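Local atomic coordinates of glutathione S-transferase (Lodderomyces elongisporus, PDB entry 4IVF), a protein that probably conjugates glutathione to electrophilic substrates, as a member of the glutathione S-transferase superfamily, and binds two glutathione molecules per subunit. Residues 116-121 and 149-154; 120-125 and 186-191; 15-20 and 182-187. All coordinates share one frame; numbering follows the deposited sequence.

In the fold
The chain starts contact 3 at residues 15-20, on the first helix of the thioredoxin-like domain. This contact closes the longest loop, because its partner 182-187 lies on the C-terminal part of helix 176-185 and the residues that follow, in the all-helical domain. The other two contacts start within that loop, from one continuous part of helix 102-131. Contact 1 closes first, at 149-154 of helix 137-159, and lies wholly within the span of contact 3. Contact 2 starts at 120-125 and closes at 186-191, a few residues past the end of contact 3. Contacts 1 and 2 both lie within the helical domain, while contact 3 joins it to the N-terminal domain. All three border one glutathione.

Contact 1 (116-121 and 149-154); sequences AENGPI and RIYGVF. With GSH (glutathione), chain T; GSH (glutathione), chain J.
Glu117 and Arg149 form the charged pair of this contact. OE1 of Glu117 lies at the edge of the guanidinium, 3.3 Å from NH2 of Arg149, and the two flat groups are nearly coplanar. The bond itself is weak, with an N-H...O angle of 121°. Stronger partners sit on the second subunit: Arg57 for Glu117 and Asn55 for Arg149. The other oxygen, OE2 of Glu117, accepts from the amino group N1 of the chain J glutathione at 2.9 Å. That glutathione is also bonded to Arg57, Ile58, Gln77 and Thr78 of the second subunit, so Glu117 completes a site across the dimer. CD of Pro120 lies 3.2 Å from O32 of the chain T glutathione.

The apolar part centres on Ile150. With CG1 anti to the carbonyl carbon (chi1 -72°), it turns CD1 to Glu117 and Ile121 and CG2 to Asn118. CD1 of Ile150 reaches CB of Ile121 at 3.8 Å. CG2 of Ile150 meets CB of Asn118 at 3.9 Å. The same CB touches the edge of the Phe154 ring through CE2.

The amide of Asn118 stands almost upright to the Tyr151 ring. OD1 of Asn118 is bonded to Gln114; the hydroxyl's partner is Gln122.

The two helical segments run roughly antiparallel, at 146°, and their short axes approach to 10.2 Å. Leu181 of helix 176-185 packs on Asn118, Tyr151 and Phe154, while the second subunit covers the Glu117 side.

Contact 2 (120-125 and 186-191); sequences PIQGQA and YRLSRL. With GSH (glutathione), chain T.
The Gln122 amide and the Arg187 guanidinium are the flat groups here, and their planes are 65° apart. They do not stack. The amide nitrogen NE2 of Gln122 instead meets the aliphatic start of the arginine, CB of Arg187, at 3.7 Å. The Arg190 guanidinium lies over one face of the Arg187 guanidinium, although the charges are alike. CZ of Arg190 sits 3.3 Å off the plane of the Arg187 group, centred on it. NH2 of Arg187 gives a weak bond to the carbonyl oxygen of Pro14.

Gln122 carries the contact. Its chain is extended, with CG anti to the backbone N (chi1 -173°), and this takes the amide across to the loop. NE2 of Gln122 also lies 3.7 Å from the methyl CD2 of Leu188. A water links the segments. It accepts from NE2 of Gln122 at 2.8 Å. It donates to the carbonyl O of Arg187, also at 2.8 Å. NE2 of Gln122 donates to the carbonyl of Trp184 as well, and OE1 is bonded to the Tyr151 hydroxyl. Both polar atoms of the buried amide thus have partners. One helical turn on, CB of Ala125 meets CD1 of Leu191 at 4.4 Å, a looser apolar touch.

Gln124 folds back on its own helix, and NE2 of Gln124 bonds to O of Pro120 at 3.0 Å, in the carbonyl plane.

On another side of the helix, CA of Gly123 comes within 3.2 Å of O2 of the chain T glutathione. The arrangement belongs to the helical C-terminal domain of a glutathione transferase, where helix 102-131 lines the ligand pocket with Pro120 and Gly123.

Contact 3 (15-20 and 182-187); sequences TPNGYK and LGWAYR. With GSH (glutathione), chain T; GSH (glutathione), chain U.
This is a buried interdomain contact. The start of helix 16-27 in the thioredoxin-like domain packs on the C-terminal part of helix 176-185 and the residues that follow, in the helical domain.

Pro16 lies over one face of the Trp184 indole in a CH-pi contact. CG of Trp184 is anti to the carbonyl carbon (chi1 -82°), which presents this face to the proline. CB of Pro16 sits 3.5 Å from the centroid of the five-membered ring of Trp184, only 5° off the normal. Pro16 also covers a face of the Arg187 guanidinium, and CG of Pro16 touches CG of Arg187 at 3.6 Å. The backbones come close here, with CA of Gly183 3.6 Å from O of Pro16 in a CA-H...O contact.

Asn17 OD1 accepts two bonds. NE1 of Trp184 donates to OD1 of Asn17 at 3.2 Å, from above the carbonyl plane. NZ of Lys20 reaches OD1 of Asn17 at 3.1 Å, nearly in line with the C=O. These bonds fix the amide, and ND2 of Asn17 donates to O31 of the chain T glutathione at 2.9 Å (172°). The extended Lys20 chain runs past the indole edge, and its NZ also bonds to Gln114 and Thr78.

Thr15 N-caps helix 16-27 through a weak bond to Gly18 N. OG1 of Thr15 lies 3.3 Å from SG2 of the chain U glutathione. A water at the guanidinium edge joins the Tyr19 hydroxyl to NH2 of Arg187.

Helix 102-131 backs the Trp184 side with Gln114 and Asn118. Phe218 packs on both Tyr19 and Tyr186, and Tyr205 of helix 199-209 lies against Tyr186.

Contact 1 (116-121 and 149-154)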
loop_
_atom_site.group_PDB
_atom_site.type_symbol
_atom_site.label_atom_id
_atom_site.label_comp_id
_atom_site.label_asym_id
_atom_site.label_seq_id
_atom_site.Cartn_x
_atom_site.Cartn_y
_atom_site.Cartn_z
ATOM N N ALA F 116 -3.212 -0.626 1.331
ATOM C CA ALA F 116 -3.798 -0.639 -0.008
ATOM C C ALA F 116 -5.318 -0.777 -0.026
ATOM O O ALA F 116 -5.967 -0.392 -1.005
ATOM C CB ALA F 116 -3.160 -1.722 -0.868
ATOM N N GLU F 117 -5.898 -1.330 1.035
ATOM C CA GLU F 117 -7.352 -1.502 1.046
ATOM C C GLU F 117 -8.012 -0.978 2.321
ATOM O O GLU F 117 -8.981 -0.225 2.257
ATOM C CB GLU F 117 -7.737 -2.955 0.694
ATOM C CG GLU F 117 -7.255 -3.313 -0.723
ATOM C CD GLU F 117 -7.462 -4.768 -1.131
ATOM O OE1 GLU F 117 -8.601 -5.252 -1.063
ATOM O OE2 GLU F 117 -6.480 -5.412 -1.555
ATOM N N ASN F 118 -7.466 -1.324 3.474
ATOM C CA ASN F 118 -8.051 -0.868 4.726
ATOM C C ASN F 118 -8.108 0.667 4.825
ATOM O O ASN F 118 -9.184 1.243 4.840
ATOM C CB ASN F 118 -7.332 -1.517 5.923
ATOM C CG ASN F 118 -7.787 -0.960 7.256
ATOM O OD1 ASN F 118 -6.974 -0.487 8.050
ATOM N ND2 ASN F 118 -9.090 -0.993 7.502
ATOM N N GLY F 119 -6.949 1.319 4.872
ATOM C CA GLY F 119 -6.876 2.777 4.905
ATOM C C GLY F 119 -7.658 3.491 3.808
ATOM O O GLY F 119 -8.532 4.296 4.096
ATOM N N PRO F 120 -7.347 3.204 2.535
ATOM C CA PRO F 120 -8.096 3.856 1.457
ATOM C C PRO F 120 -9.610 3.687 1.554
ATOM O O PRO F 120 -10.321 4.670 1.359
ATOM C CB PRO F 120 -7.549 3.176 0.192
ATOM C CG PRO F 120 -6.119 2.860 0.557
ATOM C CD PRO F 120 -6.201 2.434 2.017
ATOM N N ILE F 121 -10.097 2.484 1.845
ATOM C CA ILE F 121 -11.539 2.252 1.884
ATOM C C ILE F 121 -12.219 2.895 3.109
ATOM O O ILE F 121 -13.266 3.528 2.984
ATOM C CB ILE F 121 -11.875 0.742 1.791
ATOM C CG1 ILE F 121 -11.533 0.214 0.392
ATOM C CG2 ILE F 121 -13.339 0.472 2.147
ATOM C CD1 ILE F 121 -12.241 0.946 -0.745
ATOM N N ARG F 149 -16.179 -5.529 5.153
ATOM C CA ARG F 149 -15.612 -6.653 4.428
ATOM C C ARG F 149 -14.154 -6.866 4.853
ATOM O O ARG F 149 -13.743 -7.987 5.161
ATOM C CB ARG F 149 -15.685 -6.433 2.912
ATOM C CG ARG F 149 -15.268 -7.675 2.113
ATOM C CD ARG F 149 -14.972 -7.385 0.634
ATOM N NE ARG F 149 -13.772 -6.571 0.439
ATOM C CZ ARG F 149 -12.529 -7.053 0.403
ATOM N NH1 ARG F 149 -12.300 -8.357 0.558
ATOM N NH2 ARG F 149 -11.509 -6.231 0.235
ATOM N N ILE F 150 -13.394 -5.771 4.886
ATOM C CA ILE F 150 -11.957 -5.811 5.135
ATOM C C ILE F 150 -11.583 -6.258 6.559
ATOM O O ILE F 150 -10.612 -6.976 6.762
ATOM C CB ILE F 150 -11.307 -4.451 4.785
ATOM C CG1 ILE F 150 -11.269 -4.274 3.272
ATOM C CG2 ILE F 150 -9.891 -4.362 5.323
ATOM C CD1 ILE F 150 -11.026 -2.860 2.849
ATOM N N TYR F 151 -12.368 -5.835 7.539
ATOM C CA TYR F 151 -12.158 -6.266 8.899
ATOM C C TYR F 151 -12.524 -7.733 9.064
ATOM O O TYR F 151 -11.915 -8.443 9.866
ATOM C CB TYR F 151 -12.914 -5.369 9.874
ATOM C CG TYR F 151 -12.161 -4.077 10.104
ATOM C CD1 TYR F 151 -12.464 -2.931 9.383
ATOM C CD2 TYR F 151 -11.107 -4.022 11.004
ATOM C CE1 TYR F 151 -11.755 -1.761 9.569
ATOM C CE2 TYR F 151 -10.392 -2.855 11.197
ATOM C CZ TYR F 151 -10.728 -1.727 10.481
ATOM O OH TYR F 151 -10.032 -0.560 10.678
ATOM N N GLY F 152 -13.498 -8.182 8.281
ATOM C CA GLY F 152 -13.838 -9.590 8.221
ATOM C C GLY F 152 -12.669 -10.416 7.717
ATOM O O GLY F 152 -12.436 -11.526 8.181
ATOM N N VAL F 153 -11.924 -9.868 6.768
ATOM C CA VAL F 153 -10.762 -10.559 6.224
ATOM C C VAL F 153 -9.668 -10.632 7.284
ATOM O O VAL F 153 -9.090 -11.696 7.525
ATOM C CB VAL F 153 -10.212 -9.852 4.966
ATOM C CG1 VAL F 153 -8.925 -10.526 4.490
ATOM C CG2 VAL F 153 -11.259 -9.832 3.864
ATOM N N PHE F 154 -9.392 -9.499 7.924
ATOM C CA PHE F 154 -8.454 -9.482 9.045
ATOM C C PHE F 154 -8.863 -10.439 10.185
ATOM O O PHE F 154 -8.002 -10.967 10.892
ATOM C CB PHE F 154 -8.271 -8.065 9.586
ATOM C CG PHE F 154 -7.316 -7.213 8.781
ATOM C CD1 PHE F 154 -5.954 -7.523 8.729
ATOM C CD2 PHE F 154 -7.771 -6.073 8.113
ATOM C CE1 PHE F 154 -5.059 -6.716 7.996
ATOM C CE2 PHE F 154 -6.893 -5.258 7.379
ATOM C CZ PHE F 154 -5.536 -5.575 7.319
HETATM N N1 GSH T . -7.721 14.363 0.596
HETATM C CA1 GSH T . -8.696 13.788 1.490
HETATM C C1 GSH T . -10.019 13.784 0.852
HETATM O O11 GSH T . -10.136 14.143 -0.342
HETATM O O12 GSH T . -11.029 13.407 1.485
HETATM C CB1 GSH T . -8.703 14.495 2.850
HETATM C CG1 GSH T . -9.040 13.542 3.938
HETATM C CD1 GSH T . -7.916 12.546 4.226
HETATM O OE1 GSH T . -6.736 12.794 3.932
HETATM N N2 GSH T . -8.217 11.224 4.890
HETATM C CA2 GSH T . -7.140 10.282 5.153
HETATM C C2 GSH T . -7.287 9.086 4.254
HETATM O O2 GSH T . -8.401 8.723 3.902
HETATM C CB2 GSH T . -7.213 9.813 6.535
HETATM S SG2 GSH T . -7.216 11.170 7.654
HETATM N N3 GSH T . -6.123 8.340 3.809
HETATM C CA3 GSH T . -6.320 7.190 2.950
HETATM C C3 GSH T . -5.298 6.160 3.220
HETATM O O31 GSH T . -4.769 6.048 4.355
HETATM O O32 GSH T . -4.951 5.393 2.280
HETATM N N1 GSH J . -4.626 -4.256 -3.418
HETATM C CA1 GSH J . -4.718 -5.390 -4.295
HETATM C C1 GSH J . -3.459 -5.563 -5.016
HETATM O O11 GSH J . -3.165 -6.682 -5.463
HETATM O O12 GSH J . -2.674 -4.602 -5.202
HETATM C CB1 GSH J . -5.826 -5.145 -5.297
HETATM C CG1 GSH J . -6.309 -6.424 -5.840
HETATM C CD1 GSH J . -7.561 -6.221 -6.680
HETATM O OE1 GSH J . -8.177 -5.138 -6.705
HETATM N N2 GSH J . -8.061 -7.383 -7.488
HETATM C CA2 GSH J . -9.246 -7.238 -8.303
HETATM C C2 GSH J . -10.212 -8.317 -7.909
HETATM O O2 GSH J . -9.775 -9.447 -7.669
HETATM C CB2 GSH J . -8.892 -7.409 -9.717
HETATM S SG2 GSH J . -7.628 -6.273 -10.209
HETATM N N3 GSH J . -11.637 -8.010 -7.831
HETATM C CA3 GSH J . -12.611 -9.029 -7.461
HETATM C C3 GSH J . -13.355 -8.647 -6.234
HETATM O O31 GSH J . -12.971 -7.665 -5.544
HETATM O O32 GSH J . -14.385 -9.310 -5.880
#

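Contact 2 (120-125 and 186-191)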
loop_
_atom_site.group_PDB
_atom_site.type_symbol
_atom_site.label_atom_id
_atom_site.label_comp_id
_atom_site.label_asym_id
_atom_site.label_seq_id
_atom_site.Cartn_x
_atom_site.Cartn_y
_atom_site.Cartn_z
ATOM N N PRO F 120 -7.347 3.204 2.535
ATOM C CA PRO F 120 -8.096 3.856 1.457
ATOM C C PRO F 120 -9.610 3.687 1.554
ATOM O O PRO F 120 -10.321 4.670 1.359
ATOM C CB PRO F 120 -7.549 3.176 0.192
ATOM C CG PRO F 120 -6.119 2.860 0.557
ATOM C CD PRO F 120 -6.201 2.434 2.017
ATOM N N ILE F 121 -10.097 2.484 1.845
ATOM C CA ILE F 121 -11.539 2.252 1.884
ATOM C C ILE F 121 -12.219 2.895 3.109
ATOM O O ILE F 121 -13.266 3.528 2.984
ATOM C CB ILE F 121 -11.875 0.742 1.791
ATOM C CG1 ILE F 121 -11.533 0.214 0.392
ATOM C CG2 ILE F 121 -13.339 0.472 2.147
ATOM C CD1 ILE F 121 -12.241 0.946 -0.745
ATOM N N GLN F 122 -11.619 2.735 4.282
ATOM C CA GLN F 122 -12.182 3.311 5.490
ATOM C C GLN F 122 -12.082 4.849 5.434
ATOM O O GLN F 122 -12.884 5.567 6.039
ATOM C CB GLN F 122 -11.475 2.766 6.731
ATOM C CG GLN F 122 -12.132 3.190 8.034
ATOM C CD GLN F 122 -11.529 2.526 9.266
ATOM O OE1 GLN F 122 -10.902 1.463 9.181
ATOM N NE2 GLN F 122 -11.719 3.150 10.419
ATOM N N GLY F 123 -11.090 5.343 4.699
ATOM C CA GLY F 123 -10.927 6.771 4.509
ATOM C C GLY F 123 -12.023 7.330 3.632
ATOM O O GLY F 123 -12.460 8.454 3.838
ATOM N N GLN F 124 -12.491 6.539 2.664
ATOM C CA GLN F 124 -13.579 6.992 1.797
ATOM C C GLN F 124 -14.869 7.065 2.581
ATOM O O GLN F 124 -15.639 8.016 2.440
ATOM C CB GLN F 124 -13.775 6.086 0.587
ATOM C CG GLN F 124 -12.587 6.014 -0.336
ATOM C CD GLN F 124 -11.872 7.344 -0.459
ATOM O OE1 GLN F 124 -12.429 8.319 -0.977
ATOM N NE2 GLN F 124 -10.629 7.395 0.030
ATOM N N ALA F 125 -15.095 6.054 3.410
ATOM C CA ALA F 125 -16.260 6.028 4.278
ATOM C C ALA F 125 -16.264 7.254 5.186
ATOM O O ALA F 125 -17.291 7.903 5.366
ATOM C CB ALA F 125 -16.285 4.734 5.105
ATOM N N TYR F 186 -8.599 2.071 15.445
ATOM C CA TYR F 186 -8.876 3.089 16.434
ATOM C C TYR F 186 -10.006 4.025 15.979
ATOM O O TYR F 186 -10.714 4.594 16.806
ATOM C CB TYR F 186 -7.592 3.872 16.686
ATOM C CG TYR F 186 -7.697 4.924 17.747
ATOM C CD1 TYR F 186 -7.682 4.584 19.089
ATOM C CD2 TYR F 186 -7.800 6.267 17.408
ATOM C CE1 TYR F 186 -7.781 5.555 20.070
ATOM C CE2 TYR F 186 -7.894 7.243 18.382
ATOM C CZ TYR F 186 -7.882 6.885 19.707
ATOM O OH TYR F 186 -7.979 7.860 20.673
ATOM N N ARG F 187 -10.185 4.155 14.664
ATOM C CA ARG F 187 -11.158 5.094 14.106
ATOM C C ARG F 187 -12.549 4.496 13.839
ATOM O O ARG F 187 -13.466 5.220 13.430
ATOM C CB ARG F 187 -10.614 5.708 12.816
ATOM C CG ARG F 187 -9.723 6.925 13.006
ATOM C CD ARG F 187 -10.563 8.165 13.222
ATOM N NE ARG F 187 -9.779 9.374 13.026
ATOM C CZ ARG F 187 -9.060 9.961 13.975
ATOM N NH1 ARG F 187 -9.014 9.447 15.202
ATOM N NH2 ARG F 187 -8.386 11.070 13.697
ATOM N N LEU F 188 -12.706 3.191 14.067
ATOM C CA LEU F 188 -13.982 2.521 13.826
ATOM C C LEU F 188 -15.100 3.072 14.699
ATOM O O LEU F 188 -16.260 3.103 14.293
ATOM C CB LEU F 188 -13.855 1.006 14.039
ATOM C CG LEU F 188 -13.190 0.190 12.914
ATOM C CD1 LEU F 188 -13.096 -1.312 13.266
ATOM C CD2 LEU F 188 -13.933 0.376 11.596
ATOM N N SER F 189 -14.752 3.505 15.902
ATOM C CA SER F 189 -15.747 4.010 16.834
ATOM C C SER F 189 -16.478 5.237 16.288
ATOM O O SER F 189 -17.656 5.422 16.576
ATOM C CB SER F 189 -15.108 4.333 18.183
ATOM O OG SER F 189 -14.139 5.362 18.047
ATOM N N ARG F 190 -15.793 6.065 15.498
ATOM C CA ARG F 190 -16.426 7.252 14.917
ATOM C C ARG F 190 -17.576 6.893 13.974
ATOM O O ARG F 190 -18.564 7.646 13.856
ATOM C CB ARG F 190 -15.405 8.134 14.190
ATOM C CG ARG F 190 -14.364 8.751 15.108
ATOM C CD ARG F 190 -13.585 9.867 14.420
ATOM N NE ARG F 190 -12.591 10.455 15.316
ATOM C CZ ARG F 190 -11.848 11.518 15.018
ATOM N NH1 ARG F 190 -11.984 12.107 13.838
ATOM N NH2 ARG F 190 -10.981 12.002 15.903
ATOM N N LEU F 191 -17.447 5.747 13.310
ATOM C CA LEU F 191 -18.500 5.250 12.427
ATOM C C LEU F 191 -19.517 4.374 13.176
ATOM O O LEU F 191 -20.385 3.759 12.564
ATOM C CB LEU F 191 -17.902 4.449 11.273
ATOM C CG LEU F 191 -16.893 5.144 10.352
ATOM C CD1 LEU F 191 -16.198 4.098 9.481
ATOM C CD2 LEU F 191 -17.550 6.240 9.490
HETATM N N1 GSH T . -7.721 14.363 0.596
HETATM C CA1 GSH T . -8.696 13.788 1.490
HETATM C C1 GSH T . -10.019 13.784 0.852
HETATM O O11 GSH T . -10.136 14.143 -0.342
HETATM O O12 GSH T . -11.029 13.407 1.485
HETATM C CB1 GSH T . -8.703 14.495 2.850
HETATM C CG1 GSH T . -9.040 13.542 3.938
HETATM C CD1 GSH T . -7.916 12.546 4.226
HETATM O OE1 GSH T . -6.736 12.794 3.932
HETATM N N2 GSH T . -8.217 11.224 4.890
HETATM C CA2 GSH T . -7.140 10.282 5.153
HETATM C C2 GSH T . -7.287 9.086 4.254
HETATM O O2 GSH T . -8.401 8.723 3.902
HETATM C CB2 GSH T . -7.213 9.813 6.535
HETATM S SG2 GSH T . -7.216 11.170 7.654
HETATM N N3 GSH T . -6.123 8.340 3.809
HETATM C CA3 GSH T . -6.320 7.190 2.950
HETATM C C3 GSH T . -5.298 6.160 3.220
HETATM O O31 GSH T . -4.769 6.048 4.355
HETATM O O32 GSH T . -4.951 5.393 2.280
HETATM O O HOH W 1 -13.191 5.546 10.694
#

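Contact 3 (15-20 and 182-187)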
loop_
_atom_site.group_PDB
_atom_site.type_symbol
_atom_site.label_atom_id
_atom_site.label_comp_id
_atom_site.label_asym_id
_atom_site.label_seq_id
_atom_site.Cartn_x
_atom_site.Cartn_y
_atom_site.Cartn_z
ATOM N N THR F 15 -4.104 11.579 13.390
ATOM C CA THR F 15 -4.876 10.882 12.363
ATOM C C THR F 15 -4.414 9.419 12.370
ATOM O O THR F 15 -3.308 9.137 12.844
ATOM C CB THR F 15 -4.613 11.494 10.956
ATOM O OG1 THR F 15 -3.220 11.403 10.646
ATOM C CG2 THR F 15 -5.069 12.972 10.865
ATOM N N PRO F 16 -5.247 8.492 11.844
ATOM C CA PRO F 16 -4.916 7.053 11.864
ATOM C C PRO F 16 -3.546 6.786 11.267
ATOM O O PRO F 16 -2.803 5.928 11.748
ATOM C CB PRO F 16 -5.970 6.410 10.951
ATOM C CG PRO F 16 -7.001 7.455 10.687
ATOM C CD PRO F 16 -6.478 8.790 11.079
ATOM N N ASN F 17 -3.216 7.536 10.218
ATOM C CA ASN F 17 -1.955 7.349 9.533
ATOM C C ASN F 17 -0.767 7.845 10.342
ATOM O O ASN F 17 0.255 7.152 10.437
ATOM C CB ASN F 17 -2.007 7.984 8.149
ATOM C CG ASN F 17 -2.731 7.109 7.160
ATOM O OD1 ASN F 17 -2.636 5.872 7.221
ATOM N ND2 ASN F 17 -3.481 7.729 6.265
ATOM N N GLY F 18 -0.915 9.033 10.925
ATOM C CA GLY F 18 0.063 9.564 11.853
ATOM C C GLY F 18 0.343 8.626 13.016
ATOM O O GLY F 18 1.498 8.406 13.387
ATOM N N TYR F 19 -0.724 8.067 13.582
ATOM C CA TYR F 19 -0.622 7.175 14.729
ATOM C C TYR F 19 0.174 5.902 14.431
ATOM O O TYR F 19 0.863 5.384 15.307
ATOM C CB TYR F 19 -2.024 6.801 15.230
ATOM C CG TYR F 19 -2.815 7.969 15.764
ATOM C CD1 TYR F 19 -2.188 8.998 16.450
ATOM C CD2 TYR F 19 -4.180 8.045 15.576
ATOM C CE1 TYR F 19 -2.903 10.065 16.944
ATOM C CE2 TYR F 19 -4.904 9.105 16.067
ATOM C CZ TYR F 19 -4.264 10.113 16.751
ATOM O OH TYR F 19 -4.985 11.175 17.244
ATOM N N LYS F 20 0.072 5.393 13.209
ATOM C CA LYS F 20 0.845 4.219 12.809
ATOM C C LYS F 20 2.313 4.443 13.106
ATOM O O LYS F 20 2.989 3.586 13.677
ATOM C CB LYS F 20 0.706 3.948 11.315
ATOM C CG LYS F 20 -0.629 3.412 10.850
ATOM C CD LYS F 20 -0.506 3.153 9.367
ATOM C CE LYS F 20 -1.819 3.060 8.632
ATOM N NZ LYS F 20 -1.527 2.998 7.153
ATOM N N LEU F 182 -3.825 -1.096 13.421
ATOM C CA LEU F 182 -4.213 -0.502 14.698
ATOM C C LEU F 182 -4.576 0.988 14.585
ATOM O O LEU F 182 -5.508 1.461 15.239
ATOM C CB LEU F 182 -3.075 -0.693 15.706
ATOM C CG LEU F 182 -3.290 -0.209 17.134
ATOM C CD1 LEU F 182 -4.526 -0.872 17.732
ATOM C CD2 LEU F 182 -2.054 -0.472 17.982
ATOM N N GLY F 183 -3.836 1.727 13.761
ATOM C CA GLY F 183 -4.095 3.147 13.600
ATOM C C GLY F 183 -5.524 3.391 13.146
ATOM O O GLY F 183 -6.183 4.281 13.661
ATOM N N TRP F 184 -5.993 2.576 12.199
ATOM C CA TRP F 184 -7.319 2.710 11.600
ATOM C C TRP F 184 -8.430 2.027 12.379
ATOM O O TRP F 184 -9.588 2.466 12.334
ATOM C CB TRP F 184 -7.310 2.190 10.165
ATOM C CG TRP F 184 -6.779 3.214 9.193
ATOM C CD1 TRP F 184 -5.489 3.364 8.776
ATOM C CD2 TRP F 184 -7.537 4.234 8.536
ATOM N NE1 TRP F 184 -5.393 4.423 7.895
ATOM C CE2 TRP F 184 -6.638 4.972 7.731
ATOM C CE3 TRP F 184 -8.893 4.589 8.538
ATOM C CZ2 TRP F 184 -7.051 6.045 6.935
ATOM C CZ3 TRP F 184 -9.306 5.668 7.748
ATOM C CH2 TRP F 184 -8.385 6.382 6.962
ATOM N N ALA F 185 -8.086 0.943 13.074
ATOM C CA ALA F 185 -9.046 0.250 13.932
ATOM C C ALA F 185 -9.519 1.222 15.012
ATOM O O ALA F 185 -10.673 1.209 15.432
ATOM C CB ALA F 185 -8.404 -0.981 14.565
ATOM N N TYR F 186 -8.599 2.071 15.445
ATOM C CA TYR F 186 -8.876 3.089 16.434
ATOM C C TYR F 186 -10.006 4.025 15.979
ATOM O O TYR F 186 -10.714 4.594 16.806
ATOM C CB TYR F 186 -7.592 3.872 16.686
ATOM C CG TYR F 186 -7.697 4.924 17.747
ATOM C CD1 TYR F 186 -7.682 4.584 19.089
ATOM C CD2 TYR F 186 -7.800 6.267 17.408
ATOM C CE1 TYR F 186 -7.781 5.555 20.070
ATOM C CE2 TYR F 186 -7.894 7.243 18.382
ATOM C CZ TYR F 186 -7.882 6.885 19.707
ATOM O OH TYR F 186 -7.979 7.860 20.673
ATOM N N ARG F 187 -10.185 4.155 14.664
ATOM C CA ARG F 187 -11.158 5.094 14.106
ATOM C C ARG F 187 -12.549 4.496 13.839
ATOM O O ARG F 187 -13.466 5.220 13.430
ATOM C CB ARG F 187 -10.614 5.708 12.816
ATOM C CG ARG F 187 -9.723 6.925 13.006
ATOM C CD ARG F 187 -10.563 8.165 13.222
ATOM N NE ARG F 187 -9.779 9.374 13.026
ATOM C CZ ARG F 187 -9.060 9.961 13.975
ATOM N NH1 ARG F 187 -9.014 9.447 15.202
ATOM N NH2 ARG F 187 -8.386 11.070 13.697
HETATM N N1 GSH T . -7.721 14.363 0.596
HETATM C CA1 GSH T . -8.696 13.788 1.490
HETATM C C1 GSH T . -10.019 13.784 0.852
HETATM O O11 GSH T . -10.136 14.143 -0.342
HETATM O O12 GSH T . -11.029 13.407 1.485
HETATM C CB1 GSH T . -8.703 14.495 2.850
HETATM C CG1 GSH T . -9.040 13.542 3.938
HETATM C CD1 GSH T . -7.916 12.546 4.226
HETATM O OE1 GSH T . -6.736 12.794 3.932
HETATM N N2 GSH T . -8.217 11.224 4.890
HETATM C CA2 GSH T . -7.140 10.282 5.153
HETATM C C2 GSH T . -7.287 9.086 4.254
HETATM O O2 GSH T . -8.401 8.723 3.902
HETATM C CB2 GSH T . -7.213 9.813 6.535
HETATM S SG2 GSH T . -7.216 11.170 7.654
HETATM N N3 GSH T . -6.123 8.340 3.809
HETATM C CA3 GSH T . -6.320 7.190 2.950
HETATM C C3 GSH T . -5.298 6.160 3.220
HETATM O O31 GSH T . -4.769 6.048 4.355
HETATM O O32 GSH T . -4.951 5.393 2.280
HETATM N N1 GSH U . -1.048 6.498 1.671
HETATM C CA1 GSH U . -0.714 7.463 2.678
HETATM C C1 GSH U . -0.002 6.822 3.788
HETATM O O11 GSH U . 0.941 7.408 4.362
HETATM O O12 GSH U . -0.334 5.683 4.188
HETATM C CB1 GSH U . -1.979 8.147 3.184
HETATM C CG1 GSH U . -1.587 9.384 3.890
HETATM C CD1 GSH U . -2.764 10.270 4.272
HETATM O OE1 GSH U . -3.937 10.008 3.967
HETATM N N2 GSH U . -2.489 11.526 5.056
HETATM C CA2 GSH U . -3.594 12.388 5.409
HETATM C C2 GSH U . -3.310 13.766 4.851
HETATM O O2 GSH U . -2.167 14.230 4.924
HETATM C CB2 GSH U . -3.706 12.448 6.865
HETATM S SG2 GSH U . -4.001 10.829 7.518
HETATM N N3 GSH U . -4.377 14.545 4.235
HETATM C CA3 GSH U . -4.075 15.868 3.720
HETATM C C3 GSH U . -4.533 16.042 2.327
HETATM O O31 GSH U . -4.716 15.063 1.569
HETATM O O32 GSH U . -4.737 17.209 1.898
HETATM O O HOH W 2 -7.648 11.837 16.575
HETATM O O HOH W 3 -3.624 3.642 5.241
#